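Local coordinates for inclusion membrane protein A (Chlamydia trachomatis, PDB 6E7E) that probably promotes the homotypic fusion of chlamydial inclusions as a SNARE-like membrane protein, of which this chain is the soluble domain, at residues S55-F60 against D136-E141; S26-E31 against E102-L107; L33-E38 against K44-V49; R61-G66 against D140-L145; E112-L117 against Q122-A127. The protein carries 2 engineered substitutions. All blocks are in the same frame, centred on the assembly; numbering follows the deposited sequence.

Contact 1: S55-F60 against D136-E141; sequences SCLQGF and DSLRDE
Ser-55 O, one residue ahead of the Cys-56 side chain that faces Arg-139 and Leu-138, is gripped by two N-H groups of Gln-58: the backbone N at 3.2 Å and, weakly, the amide NE2 at 3.4 Å. This double hold lies at the last turn of helix 44-57, in a bundle built of helices, and a type II turn from Leu-57 to Phe-60 follows the end of the helix, with Gly-59 at positive phi. Segments 55-60 and 136-141 run parallel, and their contact is made by carbon and sulfur. Cys-56 carries SG between its backbone N and carbonyl carbon (chi1 81°), which brings the sulfur 4.1 Å from Leu-138 CD2. Its CB lies alongside the stem of Arg-139, 4.0 Å from CG, where the arginine chain is extended and leads the guanidinium out along the surface; there Asp-52 is a distant, weak ionic partner. Deeper in, the Leu-57 and Leu-138 side chains cross at about a right angle, and Leu-100 of helix 87-107 packs on Leu-138 as well. The methyl pair at their crossing is pressed closer than ordinary van der Waals contact, with Leu-57 CD2 just 3.5 Å from Leu-138 CD2.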
# COMPACT_ATOMS: atom_id res chain seq x y z
N SER A 55 8.35 3.55 9.69
CA SER A 55 9.36 3.24 8.66
C SER A 55 8.75 2.41 7.53
O SER A 55 9.01 2.70 6.34
CB SER A 55 10.53 2.53 9.30
OG SER A 55 11.24 3.41 10.16
N CYS A 56 7.97 1.38 7.84
CA CYS A 56 7.52 0.46 6.78
C CYS A 56 6.44 1.14 5.92
O CYS A 56 6.25 0.73 4.76
CB CYS A 56 7.11 -0.89 7.33
SG CYS A 56 5.46 -0.94 8.01
N LEU A 57 5.79 2.19 6.41
CA LEU A 57 4.75 2.91 5.64
C LEU A 57 5.34 4.09 4.85
O LEU A 57 4.62 4.63 4.00
CB LEU A 57 3.64 3.34 6.60
CG LEU A 57 2.88 2.18 7.23
CD1 LEU A 57 1.83 2.68 8.20
CD2 LEU A 57 2.22 1.31 6.17
N GLN A 58 6.63 4.39 5.01
CA GLN A 58 7.32 5.42 4.20
C GLN A 58 7.19 5.07 2.72
O GLN A 58 7.42 3.91 2.35
CB GLN A 58 8.80 5.52 4.55
CG GLN A 58 9.09 6.17 5.89
CD GLN A 58 10.56 6.32 6.17
OE1 GLN A 58 11.07 7.42 6.34
NE2 GLN A 58 11.27 5.20 6.23
N GLY A 59 6.81 6.05 1.92
CA GLY A 59 6.82 5.92 0.46
C GLY A 59 5.78 4.92 -0.02
O GLY A 59 5.96 4.37 -1.13
N PHE A 60 4.69 4.71 0.71
CA PHE A 60 3.67 3.74 0.29
C PHE A 60 3.15 4.11 -1.10
O PHE A 60 2.92 3.20 -1.84
CB PHE A 60 2.54 3.58 1.32
CG PHE A 60 1.51 2.57 0.89
CD1 PHE A 60 1.72 1.22 1.00
CD2 PHE A 60 0.38 2.97 0.21
CE1 PHE A 60 0.79 0.30 0.53
CE2 PHE A 60 -0.55 2.06 -0.25
CZ PHE A 60 -0.34 0.72 -0.10
N ASP A 136 4.14 -7.29 10.78
CA ASP A 136 4.70 -8.36 9.91
C ASP A 136 3.78 -8.63 8.72
O ASP A 136 4.26 -8.78 7.59
CB ASP A 136 4.91 -9.63 10.71
CG ASP A 136 5.97 -9.57 11.79
OD1 ASP A 136 6.72 -8.57 11.83
OD2 ASP A 136 6.01 -10.53 12.58
N SER A 137 2.47 -8.64 8.94
CA SER A 137 1.50 -8.90 7.88
C SER A 137 1.53 -7.76 6.86
O SER A 137 1.54 -8.02 5.64
CB SER A 137 0.15 -9.07 8.48
OG SER A 137 -0.76 -9.38 7.46
N LEU A 138 1.60 -6.62 7.33
CA LEU A 138 1.59 -5.42 6.49
C LEU A 138 2.85 -5.34 5.64
O LEU A 138 2.76 -5.01 4.46
CB LEU A 138 1.47 -4.21 7.39
CG LEU A 138 1.51 -2.86 6.68
CD1 LEU A 138 0.32 -2.76 5.77
CD2 LEU A 138 1.45 -1.70 7.67
N ARG A 139 4.02 -5.64 6.24
CA ARG A 139 5.28 -5.70 5.48
C ARG A 139 5.13 -6.72 4.35
O ARG A 139 5.57 -6.44 3.23
CB ARG A 139 6.43 -6.09 6.40
CG ARG A 139 6.97 -4.93 7.21
CD ARG A 139 8.03 -5.41 8.15
NE ARG A 139 8.77 -4.31 8.73
CZ ARG A 139 9.50 -4.41 9.82
NH1 ARG A 139 9.57 -5.56 10.47
NH2 ARG A 139 10.14 -3.35 10.29
N ASP A 140 4.58 -7.88 4.64
CA ASP A 140 4.42 -8.95 3.63
C ASP A 140 3.54 -8.41 2.49
O ASP A 140 3.84 -8.58 1.31
CB ASP A 140 3.87 -10.24 4.26
CG ASP A 140 4.89 -11.05 5.04
OD1 ASP A 140 6.10 -10.75 4.93
OD2 ASP A 140 4.47 -11.98 5.77
N GLU A 141 2.40 -7.81 2.84
CA GLU A 141 1.46 -7.35 1.79
C GLU A 141 2.11 -6.24 0.96
O GLU A 141 1.91 -6.20 -0.28
CB GLU A 141 0.19 -6.85 2.46
CG GLU A 141 -0.67 -7.93 3.08
CD GLU A 141 -1.27 -8.94 2.12
OE1 GLU A 141 -1.35 -8.67 0.93
OE2 GLU A 141 -1.67 -9.99 2.61

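Contact 2: S26-E31 against E102-L107; sequences SVLQKE and EEIRFL
Behind Ile-104 and Leu-107, which meet Leu-28 across the contact, the flat groups of segment 102-107 find partners in their own helix. The Arg-105 guanidinium has the Glu-102 carboxylate at its edge and in its plane, a side-on grip in which NH2 holds OE1 at 2.9 Å and NE holds OE2 at 3.1 Å, both oxygens being met on their syn side. The Phe-106 ring turns one face to Glu-102 O, which stands 3.3 Å above the ring plane, over its centre; the phenylalanine also touches Ile-134 of helix 125-165. The opposite side of the helix carries the contact proper, between helices 4-38 and 87-107 of the bundle, which run in the same direction here. Leu-28 reaches over with a single methyl: CD1 is 4.0 Å from Leu-107 CD2 and 4.2 Å from Ile-104 CG2. Leu-28 and Leu-107 slide past each other in opposite directions; with CG of Leu-107 beside its carbonyl carbon (chi1 -172°), CD2 is the branch that meets Leu-28. Phe-32, Phe-53 and Leu-131 also touch Leu-107. Beside the methyls, between the helices, lies a water that can donate to Glu-31 OE1, 3.0 Å away, or to Leu-107 O at 2.8 Å. The direct contact between the two segments is therefore wholly apolar, while the ion pair of Arg-105 and Glu-102 is made within one helix.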
# COMPACT_ATOMS: atom_id res chain seq x y z
N SER A 26 -1.10 6.88 5.67
CA SER A 26 -0.35 8.10 6.04
C SER A 26 -0.82 8.59 7.41
O SER A 26 -0.01 9.06 8.22
CB SER A 26 -0.46 9.17 4.96
OG SER A 26 -1.67 9.92 4.97
N VAL A 27 -2.10 8.49 7.68
CA VAL A 27 -2.65 8.92 8.98
C VAL A 27 -2.10 7.98 10.05
O VAL A 27 -1.64 8.44 11.13
CB VAL A 27 -4.18 8.91 8.98
CG1 VAL A 27 -4.76 9.18 10.37
CG2 VAL A 27 -4.73 9.91 7.98
N LEU A 28 -2.15 6.69 9.81
CA LEU A 28 -1.67 5.70 10.80
C LEU A 28 -0.17 5.84 11.01
O LEU A 28 0.30 5.72 12.14
CB LEU A 28 -2.06 4.30 10.36
CG LEU A 28 -3.55 4.03 10.42
CD1 LEU A 28 -3.91 2.77 9.66
CD2 LEU A 28 -4.01 3.92 11.85
N GLN A 29 0.58 6.11 9.95
CA GLN A 29 2.03 6.32 10.04
C GLN A 29 2.30 7.44 11.05
O GLN A 29 3.17 7.32 11.91
CB GLN A 29 2.55 6.67 8.65
CG GLN A 29 4.04 6.79 8.64
CD GLN A 29 4.56 7.44 7.40
OE1 GLN A 29 3.90 8.25 6.75
NE2 GLN A 29 5.79 7.11 7.09
N LYS A 30 1.61 8.56 10.89
CA LYS A 30 1.82 9.72 11.77
C LYS A 30 1.41 9.37 13.21
O LYS A 30 2.09 9.78 14.16
CB LYS A 30 1.02 10.91 11.26
CG LYS A 30 1.28 12.23 11.97
CD LYS A 30 0.78 13.41 11.18
CE LYS A 30 -0.71 13.54 11.30
NZ LYS A 30 -1.16 14.86 10.81
N GLU A 31 0.33 8.62 13.35
CA GLU A 31 -0.13 8.21 14.69
C GLU A 31 0.95 7.38 15.39
O GLU A 31 1.20 7.56 16.58
CB GLU A 31 -1.42 7.41 14.56
CG GLU A 31 -2.11 7.17 15.87
CD GLU A 31 -3.49 6.51 15.76
OE1 GLU A 31 -3.69 5.72 14.80
OE2 GLU A 31 -4.35 6.73 16.64
N GLU A 102 -8.19 -4.69 5.21
CA GLU A 102 -8.44 -5.41 6.47
C GLU A 102 -7.32 -5.12 7.48
O GLU A 102 -7.64 -4.97 8.68
CB GLU A 102 -8.62 -6.89 6.22
CG GLU A 102 -9.94 -7.22 5.57
CD GLU A 102 -11.10 -7.00 6.52
OE1 GLU A 102 -11.31 -7.87 7.38
OE2 GLU A 102 -11.72 -5.92 6.47
N GLU A 103 -6.06 -5.02 7.06
CA GLU A 103 -4.99 -4.65 8.01
C GLU A 103 -5.30 -3.29 8.61
O GLU A 103 -5.13 -3.11 9.82
CB GLU A 103 -3.63 -4.62 7.34
CG GLU A 103 -3.12 -5.97 6.87
CD GLU A 103 -2.97 -7.06 7.92
OE1 GLU A 103 -2.81 -6.75 9.11
OE2 GLU A 103 -2.97 -8.24 7.54
N ILE A 104 -5.73 -2.34 7.81
CA ILE A 104 -6.10 -1.00 8.33
C ILE A 104 -7.22 -1.14 9.34
O ILE A 104 -7.18 -0.50 10.39
CB ILE A 104 -6.50 -0.04 7.19
CG1 ILE A 104 -5.27 0.34 6.37
CG2 ILE A 104 -7.24 1.19 7.71
CD1 ILE A 104 -5.63 0.96 5.04
N ARG A 105 -8.22 -1.94 9.03
CA ARG A 105 -9.36 -2.10 9.95
C ARG A 105 -8.83 -2.56 11.31
O ARG A 105 -9.28 -2.06 12.35
CB ARG A 105 -10.38 -3.06 9.35
CG ARG A 105 -11.69 -3.06 10.12
CD ARG A 105 -12.79 -3.83 9.44
NE ARG A 105 -12.49 -5.26 9.35
CZ ARG A 105 -12.74 -6.17 10.28
NH1 ARG A 105 -13.29 -5.83 11.44
NH2 ARG A 105 -12.43 -7.44 10.06
N PHE A 106 -7.96 -3.54 11.35
CA PHE A 106 -7.44 -4.06 12.64
C PHE A 106 -6.54 -3.06 13.33
O PHE A 106 -6.49 -2.98 14.56
CB PHE A 106 -6.53 -5.28 12.45
CG PHE A 106 -7.08 -6.42 11.64
CD1 PHE A 106 -8.42 -6.76 11.73
CD2 PHE A 106 -6.26 -7.18 10.81
CE1 PHE A 106 -8.93 -7.83 11.01
CE2 PHE A 106 -6.77 -8.24 10.07
CZ PHE A 106 -8.11 -8.56 10.17
N LEU A 107 -5.75 -2.32 12.57
CA LEU A 107 -4.75 -1.42 13.16
C LEU A 107 -5.42 -0.16 13.70
O LEU A 107 -4.87 0.43 14.63
CB LEU A 107 -3.73 -1.08 12.08
CG LEU A 107 -2.50 -0.31 12.54
CD1 LEU A 107 -1.74 -1.03 13.64
CD2 LEU A 107 -1.59 -0.08 11.34
O HOH W 1 -3.80 2.87 15.64

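Contact 3: L33-E38 against K44-V49; sequences LHLSKE and KDLSAV
Ser-36 and Ser-47 exchange hydrogen bonds, each hydroxyl reaching the other's backbone carbonyl. Ser-47 OG donates to Ser-36 O at 2.7 Å, and Ser-36 OG returns the bond to Ser-47 O at 2.9 Å. The two are near copies of each other: both hydroxyls approach at a C=O...donor angle of 128°, and both are tilted out of the plane of the carbonyl they meet. The symmetry comes from the torsions, since each OG lies anti to its own N (chi1 -179° in Ser-36, 179° in Ser-47), beside its own carbonyl carbon and within reach of the carbonyl oxygen across the interface. The small serine side chains let the backbones come close: Ser-36 CA lies 4.1 Å from Ser-47 CA. The pair sits where helices 4-38 and 44-57, an antiparallel alpha-alpha hairpin at one end of the helical bundle, approach most closely within these segments. Next to the serines, on the side facing the bundle interior, Leu-35 and Leu-46 cross at about a right angle and touch through Leu-35 CD2 and Leu-46 CD1, 4.0 Å apart. Leu-46 continues inward onto Val-114, Ile-128 and Leu-131, while Leu-35 packs against Ala-111 and Arg-115.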
# COMPACT_ATOMS: atom_id res chain seq x y z
N LEU A 33 4.21 7.43 14.70
CA LEU A 33 5.35 8.31 15.02
C LEU A 33 5.09 8.98 16.37
O LEU A 33 5.95 9.00 17.25
CB LEU A 33 5.53 9.37 13.94
CG LEU A 33 6.67 10.34 14.20
CD1 LEU A 33 8.00 9.62 14.28
CD2 LEU A 33 6.70 11.36 13.07
N HIS A 34 3.90 9.54 16.54
CA HIS A 34 3.52 10.13 17.85
C HIS A 34 3.70 9.10 18.96
O HIS A 34 4.31 9.39 19.97
CB HIS A 34 2.08 10.63 17.81
CG HIS A 34 1.89 12.00 17.27
ND1 HIS A 34 1.70 12.39 15.95
CD2 HIS A 34 1.81 13.13 17.99
CE1 HIS A 34 1.50 13.71 15.94
NE2 HIS A 34 1.60 14.17 17.16
N LEU A 35 3.12 7.92 18.79
CA LEU A 35 3.13 6.88 19.83
C LEU A 35 4.57 6.51 20.17
O LEU A 35 4.90 6.30 21.34
CB LEU A 35 2.31 5.68 19.38
CG LEU A 35 1.84 4.75 20.49
CD1 LEU A 35 0.74 5.40 21.31
CD2 LEU A 35 1.34 3.44 19.88
N SER A 36 5.41 6.39 19.16
CA SER A 36 6.81 6.01 19.34
C SER A 36 7.50 7.00 20.29
O SER A 36 8.23 6.59 21.18
CB SER A 36 7.51 5.86 18.03
OG SER A 36 8.83 5.48 18.25
N LYS A 37 7.26 8.28 20.08
CA LYS A 37 7.93 9.32 20.89
C LYS A 37 7.28 9.39 22.27
O LYS A 37 8.00 9.54 23.26
CB LYS A 37 7.83 10.67 20.20
CG LYS A 37 8.51 10.70 18.85
CD LYS A 37 9.93 10.21 18.87
CE LYS A 37 10.63 10.35 17.54
NZ LYS A 37 11.86 9.54 17.48
N GLU A 38 5.97 9.28 22.35
CA GLU A 38 5.25 9.35 23.63
C GLU A 38 5.76 8.26 24.58
O GLU A 38 5.80 8.50 25.77
CB GLU A 38 3.76 9.15 23.39
CG GLU A 38 3.04 10.32 22.78
CD GLU A 38 1.65 9.92 22.31
OE1 GLU A 38 1.06 9.01 22.97
OE2 GLU A 38 1.16 10.53 21.31
N LYS A 44 9.92 0.64 25.86
CA LYS A 44 10.90 0.61 24.75
C LYS A 44 10.39 -0.31 23.63
O LYS A 44 10.59 0.02 22.46
CB LYS A 44 12.27 0.19 25.27
CG LYS A 44 12.95 1.25 26.12
CD LYS A 44 13.56 2.39 25.32
CE LYS A 44 14.61 3.17 26.09
NZ LYS A 44 14.93 4.46 25.43
N ASP A 45 9.75 -1.42 23.95
CA ASP A 45 9.29 -2.38 22.92
C ASP A 45 8.15 -1.75 22.13
O ASP A 45 8.14 -1.81 20.89
CB ASP A 45 8.87 -3.71 23.54
CG ASP A 45 9.04 -4.90 22.60
OD1 ASP A 45 9.73 -4.74 21.57
OD2 ASP A 45 8.46 -5.95 22.87
N LEU A 46 7.20 -1.10 22.80
CA LEU A 46 6.12 -0.40 22.09
C LEU A 46 6.71 0.70 21.22
O LEU A 46 6.27 0.91 20.10
CB LEU A 46 5.12 0.18 23.08
CG LEU A 46 4.02 1.02 22.45
CD1 LEU A 46 3.17 0.22 21.46
CD2 LEU A 46 3.16 1.64 23.53
N SER A 47 7.68 1.43 21.74
CA SER A 47 8.26 2.55 20.99
C SER A 47 8.93 2.01 19.72
O SER A 47 8.81 2.64 18.64
CB SER A 47 9.20 3.33 21.87
OG SER A 47 9.79 4.40 21.18
N ALA A 48 9.65 0.90 19.81
CA ALA A 48 10.37 0.33 18.65
C ALA A 48 9.37 -0.17 17.60
O ALA A 48 9.55 0.10 16.40
CB ALA A 48 11.29 -0.76 19.11
N VAL A 49 8.33 -0.89 18.02
CA VAL A 49 7.36 -1.40 17.02
C VAL A 49 6.65 -0.22 16.36
O VAL A 49 6.35 -0.27 15.16
CB VAL A 49 6.36 -2.43 17.61
CG1 VAL A 49 5.34 -1.90 18.60
CG2 VAL A 49 5.58 -3.08 16.47

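Contact 4: R61-G66 against D140-L145; sequences RDNYKG and DEIGQL
Asn-63 lies over Ile-142 and Leu-145 with two different oxygens, one from its side chain and one from its backbone. The site is the break between helices 44-57 and 65-73 of the helical bundle, where the chain passes alongside the long helix 125-165. Asn-63 sends its amide toward that helix, CG resting beside the backbone N (chi1 -72°), and OD1 comes down 3.4 Å from Ile-142 CG2. Three residues on, the branch point of Leu-145, CG, comes 3.6 Å from Asn-63 O. Both meetings are van der Waals contacts of oxygen with carbon. Tyr-64 adds its stem alone, CB standing 4.2 Å from Leu-145 CD2, while the ring leads away toward helix 4-38 and lies against Leu-18, Lys-19 and Asn-22. In the next shell, Phe-60 packs on Ile-142 and Leu-145 together, and Leu-93 and Leu-100 of helix 87-107 touch Leu-145 too. Beyond the break Tyr-64 occupies the N-cap position of helix 65-73, whose early Gly-66 N is bonded to Ser-149 OG of the long helix. Arg-61 O meets Tyr-64 twice: it takes a hydrogen bond from Tyr-64 N at 3.2 Å and stands 3.6 Å above the plane of the tyrosine ring, over its centre.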
# COMPACT_ATOMS: atom_id res chain seq x y z
N ARG A 61 2.94 5.38 -1.44
CA ARG A 61 2.35 5.73 -2.76
C ARG A 61 3.23 5.15 -3.86
O ARG A 61 2.70 4.67 -4.87
CB ARG A 61 2.11 7.24 -2.89
CG ARG A 61 3.36 8.10 -3.01
CD ARG A 61 2.99 9.43 -3.66
NE ARG A 61 4.05 10.42 -3.54
CZ ARG A 61 4.23 11.25 -2.51
NH1 ARG A 61 3.41 11.23 -1.47
NH2 ARG A 61 5.25 12.09 -2.52
N ASP A 62 4.54 5.13 -3.62
CA ASP A 62 5.51 4.66 -4.64
C ASP A 62 5.31 3.16 -4.85
O ASP A 62 5.60 2.71 -5.93
CB ASP A 62 6.95 5.01 -4.25
CG ASP A 62 7.19 6.50 -4.20
OD1 ASP A 62 6.69 7.20 -5.11
OD2 ASP A 62 7.86 6.97 -3.25
N ASN A 63 4.74 2.44 -3.89
CA ASN A 63 4.59 0.96 -3.95
C ASN A 63 3.42 0.54 -4.85
O ASN A 63 3.31 -0.67 -5.14
CB ASN A 63 4.43 0.37 -2.54
CG ASN A 63 5.72 0.41 -1.75
OD1 ASN A 63 5.74 0.76 -0.56
ND2 ASN A 63 6.82 0.12 -2.42
N TYR A 64 2.62 1.47 -5.38
CA TYR A 64 1.59 1.09 -6.38
C TYR A 64 1.67 1.97 -7.63
O TYR A 64 0.77 1.93 -8.48
CB TYR A 64 0.17 1.06 -5.81
CG TYR A 64 -0.33 2.37 -5.25
CD1 TYR A 64 -0.94 3.31 -6.05
CD2 TYR A 64 -0.19 2.68 -3.91
CE1 TYR A 64 -1.37 4.52 -5.56
CE2 TYR A 64 -0.64 3.88 -3.39
CZ TYR A 64 -1.19 4.82 -4.23
OH TYR A 64 -1.62 6.00 -3.70
N LYS A 65 2.76 2.70 -7.80
CA LYS A 65 2.89 3.64 -8.94
C LYS A 65 2.66 2.94 -10.28
O LYS A 65 2.13 3.58 -11.19
CB LYS A 65 4.27 4.28 -8.88
CG LYS A 65 4.58 5.25 -10.00
CD LYS A 65 5.98 5.81 -9.96
CE LYS A 65 6.96 4.97 -9.16
NZ LYS A 65 8.35 5.14 -9.62
N GLY A 66 3.09 1.69 -10.45
CA GLY A 66 2.91 1.05 -11.76
C GLY A 66 1.45 0.89 -12.11
O GLY A 66 1.09 1.00 -13.28
N ASP A 140 4.58 -7.88 4.64
CA ASP A 140 4.42 -8.95 3.63
C ASP A 140 3.54 -8.41 2.49
O ASP A 140 3.84 -8.58 1.31
CB ASP A 140 3.87 -10.24 4.26
CG ASP A 140 4.89 -11.05 5.04
OD1 ASP A 140 6.10 -10.75 4.93
OD2 ASP A 140 4.47 -11.98 5.77
N GLU A 141 2.40 -7.81 2.84
CA GLU A 141 1.46 -7.35 1.79
C GLU A 141 2.11 -6.24 0.96
O GLU A 141 1.91 -6.20 -0.28
CB GLU A 141 0.19 -6.85 2.46
CG GLU A 141 -0.67 -7.93 3.08
CD GLU A 141 -1.27 -8.94 2.12
OE1 GLU A 141 -1.35 -8.67 0.93
OE2 GLU A 141 -1.67 -9.99 2.61
N ILE A 142 2.77 -5.30 1.59
CA ILE A 142 3.39 -4.15 0.87
C ILE A 142 4.47 -4.70 -0.06
O ILE A 142 4.58 -4.21 -1.21
CB ILE A 142 3.89 -3.07 1.84
CG1 ILE A 142 2.73 -2.42 2.58
CG2 ILE A 142 4.70 -2.02 1.10
CD1 ILE A 142 3.18 -1.53 3.72
N GLY A 143 5.24 -5.70 0.37
CA GLY A 143 6.29 -6.28 -0.49
C GLY A 143 5.68 -6.87 -1.74
O GLY A 143 6.23 -6.69 -2.85
N GLN A 144 4.61 -7.64 -1.56
CA GLN A 144 3.93 -8.32 -2.70
C GLN A 144 3.39 -7.26 -3.68
O GLN A 144 3.61 -7.36 -4.90
CB GLN A 144 2.84 -9.26 -2.18
CG GLN A 144 1.91 -9.86 -3.22
CD GLN A 144 1.45 -11.25 -2.84
OE1 GLN A 144 0.25 -11.52 -2.74
NE2 GLN A 144 2.40 -12.14 -2.60
N LEU A 145 2.72 -6.23 -3.16
CA LEU A 145 2.19 -5.15 -4.02
C LEU A 145 3.32 -4.43 -4.76
O LEU A 145 3.22 -4.18 -5.97
CB LEU A 145 1.41 -4.20 -3.12
CG LEU A 145 0.88 -2.96 -3.83
CD1 LEU A 145 -0.18 -3.32 -4.86
CD2 LEU A 145 0.35 -1.95 -2.83

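Contact 5: E112-L117 against Q122-A127; sequences EEVRRL and QSLTAA. Engineered in segment 122-127: Ala-126 (natural residue Val), Ala-127 (natural residue Val).
Leu-117 and Gln-122 meet at about a right angle, the leucine CD2 set against the amide end of the glutamine, 3.7 Å from Gln-122 OE1. Their backbones are joined as well, by a hydrogen bond of 2.9 Å from Gln-122 N to Leu-117 O. Beyond the leucine, the same amide stands at a steep tilt to the Arg-116 guanidinium, their planes 70° apart. Two waters fill the interval: one accepts from Arg-116 NH1 and Gln-122 NE2, the other accepts from Arg-116 NH2 and donates to Gln-122 OE1 over 2.6 Å. The arginine itself is bent at chi3 (72°), which turns it back onto Glu-113 of its own helix. NE and NH2 take one carboxylate oxygen each, with NE 2.8 Å from Glu-113 OE1, and that grip holds the guanidinium, whose edge also meets both waters in its plane. On the apolar side, Leu-124 CD2 lies 3.7 Å from Leu-117 CB and 3.8 Å from Val-114 O. Ala-127, an engineered residue where the natural chain has valine, points CB at Val-114 CG2, 3.9 Å away. Leu-46 of helix 44-57 backs both Val-114 and Leu-124. Polar groups bridged by water and apolar contacts lie together at a helix-loop-helix reversal, the alpha-alpha hairpin linking helix 110-119 to helix 125-165.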
# COMPACT_ATOMS: atom_id res chain seq x y z
N GLU A 112 -4.71 4.42 20.06
CA GLU A 112 -5.51 4.98 21.18
C GLU A 112 -5.85 3.85 22.16
O GLU A 112 -5.93 4.14 23.36
CB GLU A 112 -6.78 5.65 20.66
CG GLU A 112 -6.52 6.88 19.79
CD GLU A 112 -6.00 8.06 20.60
OE1 GLU A 112 -6.49 8.27 21.73
OE2 GLU A 112 -5.10 8.77 20.10
N GLU A 113 -5.97 2.62 21.87
CA GLU A 113 -6.17 1.57 22.89
C GLU A 113 -4.92 1.46 23.76
O GLU A 113 -5.05 1.34 24.98
CB GLU A 113 -6.58 0.25 22.28
CG GLU A 113 -6.79 -0.84 23.31
CD GLU A 113 -7.88 -0.65 24.36
OE1 GLU A 113 -8.64 0.34 24.28
OE2 GLU A 113 -7.99 -1.53 25.24
N VAL A 114 -3.72 1.51 23.20
CA VAL A 114 -2.48 1.50 24.00
C VAL A 114 -2.48 2.70 24.93
O VAL A 114 -2.13 2.56 26.10
CB VAL A 114 -1.27 1.54 23.07
CG1 VAL A 114 -0.02 1.99 23.79
CG2 VAL A 114 -1.07 0.20 22.41
N ARG A 115 -2.82 3.88 24.42
CA ARG A 115 -2.83 5.08 25.29
C ARG A 115 -3.82 4.90 26.45
O ARG A 115 -3.48 5.24 27.59
CB ARG A 115 -3.12 6.36 24.50
CG ARG A 115 -2.02 6.70 23.51
CD ARG A 115 -2.49 7.94 22.79
NE ARG A 115 -1.52 8.37 21.81
CZ ARG A 115 -1.73 8.49 20.52
NH1 ARG A 115 -2.91 8.21 19.99
NH2 ARG A 115 -0.73 8.83 19.74
N ARG A 116 -4.97 4.33 26.16
CA ARG A 116 -6.03 4.09 27.16
C ARG A 116 -5.50 3.13 28.22
O ARG A 116 -5.65 3.40 29.42
CB ARG A 116 -7.30 3.55 26.50
CG ARG A 116 -8.51 3.49 27.41
CD ARG A 116 -9.69 2.73 26.84
NE ARG A 116 -9.41 1.32 26.82
CZ ARG A 116 -9.41 0.53 27.89
NH1 ARG A 116 -9.79 1.00 29.07
NH2 ARG A 116 -9.08 -0.74 27.76
N LEU A 117 -4.92 2.02 27.80
CA LEU A 117 -4.36 1.03 28.74
C LEU A 117 -3.27 1.68 29.61
O LEU A 117 -3.27 1.49 30.83
CB LEU A 117 -3.80 -0.14 27.97
CG LEU A 117 -4.83 -1.00 27.25
CD1 LEU A 117 -4.13 -1.96 26.31
CD2 LEU A 117 -5.71 -1.76 28.23
N GLN A 122 -2.51 -0.34 32.95
CA GLN A 122 -2.81 -1.72 32.52
C GLN A 122 -1.67 -2.22 31.61
O GLN A 122 -0.91 -1.40 31.06
CB GLN A 122 -4.16 -1.81 31.82
CG GLN A 122 -5.38 -1.60 32.73
CD GLN A 122 -6.66 -1.70 31.94
OE1 GLN A 122 -7.08 -2.76 31.53
NE2 GLN A 122 -7.33 -0.59 31.75
N SER A 123 -1.59 -3.53 31.47
CA SER A 123 -0.49 -4.17 30.72
C SER A 123 -0.60 -3.85 29.23
O SER A 123 -1.69 -3.94 28.65
CB SER A 123 -0.50 -5.63 30.94
OG SER A 123 0.54 -6.25 30.22
N LEU A 124 0.55 -3.60 28.60
CA LEU A 124 0.62 -3.38 27.14
C LEU A 124 1.09 -4.64 26.42
O LEU A 124 1.22 -4.57 25.21
CB LEU A 124 1.57 -2.23 26.87
CG LEU A 124 1.21 -0.92 27.55
CD1 LEU A 124 2.18 0.16 27.11
CD2 LEU A 124 -0.21 -0.48 27.26
N THR A 125 1.36 -5.73 27.12
CA THR A 125 2.04 -6.91 26.53
C THR A 125 1.25 -7.43 25.32
O THR A 125 1.83 -7.65 24.25
CB THR A 125 2.24 -8.01 27.58
OG1 THR A 125 2.98 -7.42 28.65
CG2 THR A 125 2.98 -9.23 27.07
N ALA A 126 -0.04 -7.67 25.51
CA ALA A 126 -0.89 -8.24 24.45
C ALA A 126 -0.98 -7.25 23.29
O ALA A 126 -0.94 -7.68 22.12
CB ALA A 126 -2.26 -8.57 24.96
N ALA A 127 -1.11 -5.97 23.57
CA ALA A 127 -1.23 -4.95 22.51
C ALA A 127 0.05 -4.91 21.69
O ALA A 127 -0.02 -4.78 20.46
CB ALA A 127 -1.57 -3.60 23.09
O HOH W 2 -10.07 -0.34 31.51
O HOH W 3 -8.94 -2.73 29.70

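In the fold
The five contacts sample the bundle from its middle to one end. Contacts 1 and 4 lie near the centre of the chain, 8 Å apart between centres, and share Asp-140 and Glu-141; they touch through Leu-57 on Ile-142. Contact 2 is joined to contact 1 by a probable hydrogen bond between Ser-137 OG and Glu-103 OE2, 2.5 Å long. The two hairpins, contacts 3 and 5, have centres 12 Å apart and are tied by the salt bridge between Glu-38 OE1 and Arg-115 NE. Contact 5 lies about 30 Å from contact 4, centre to centre, yet both use helix 125-165.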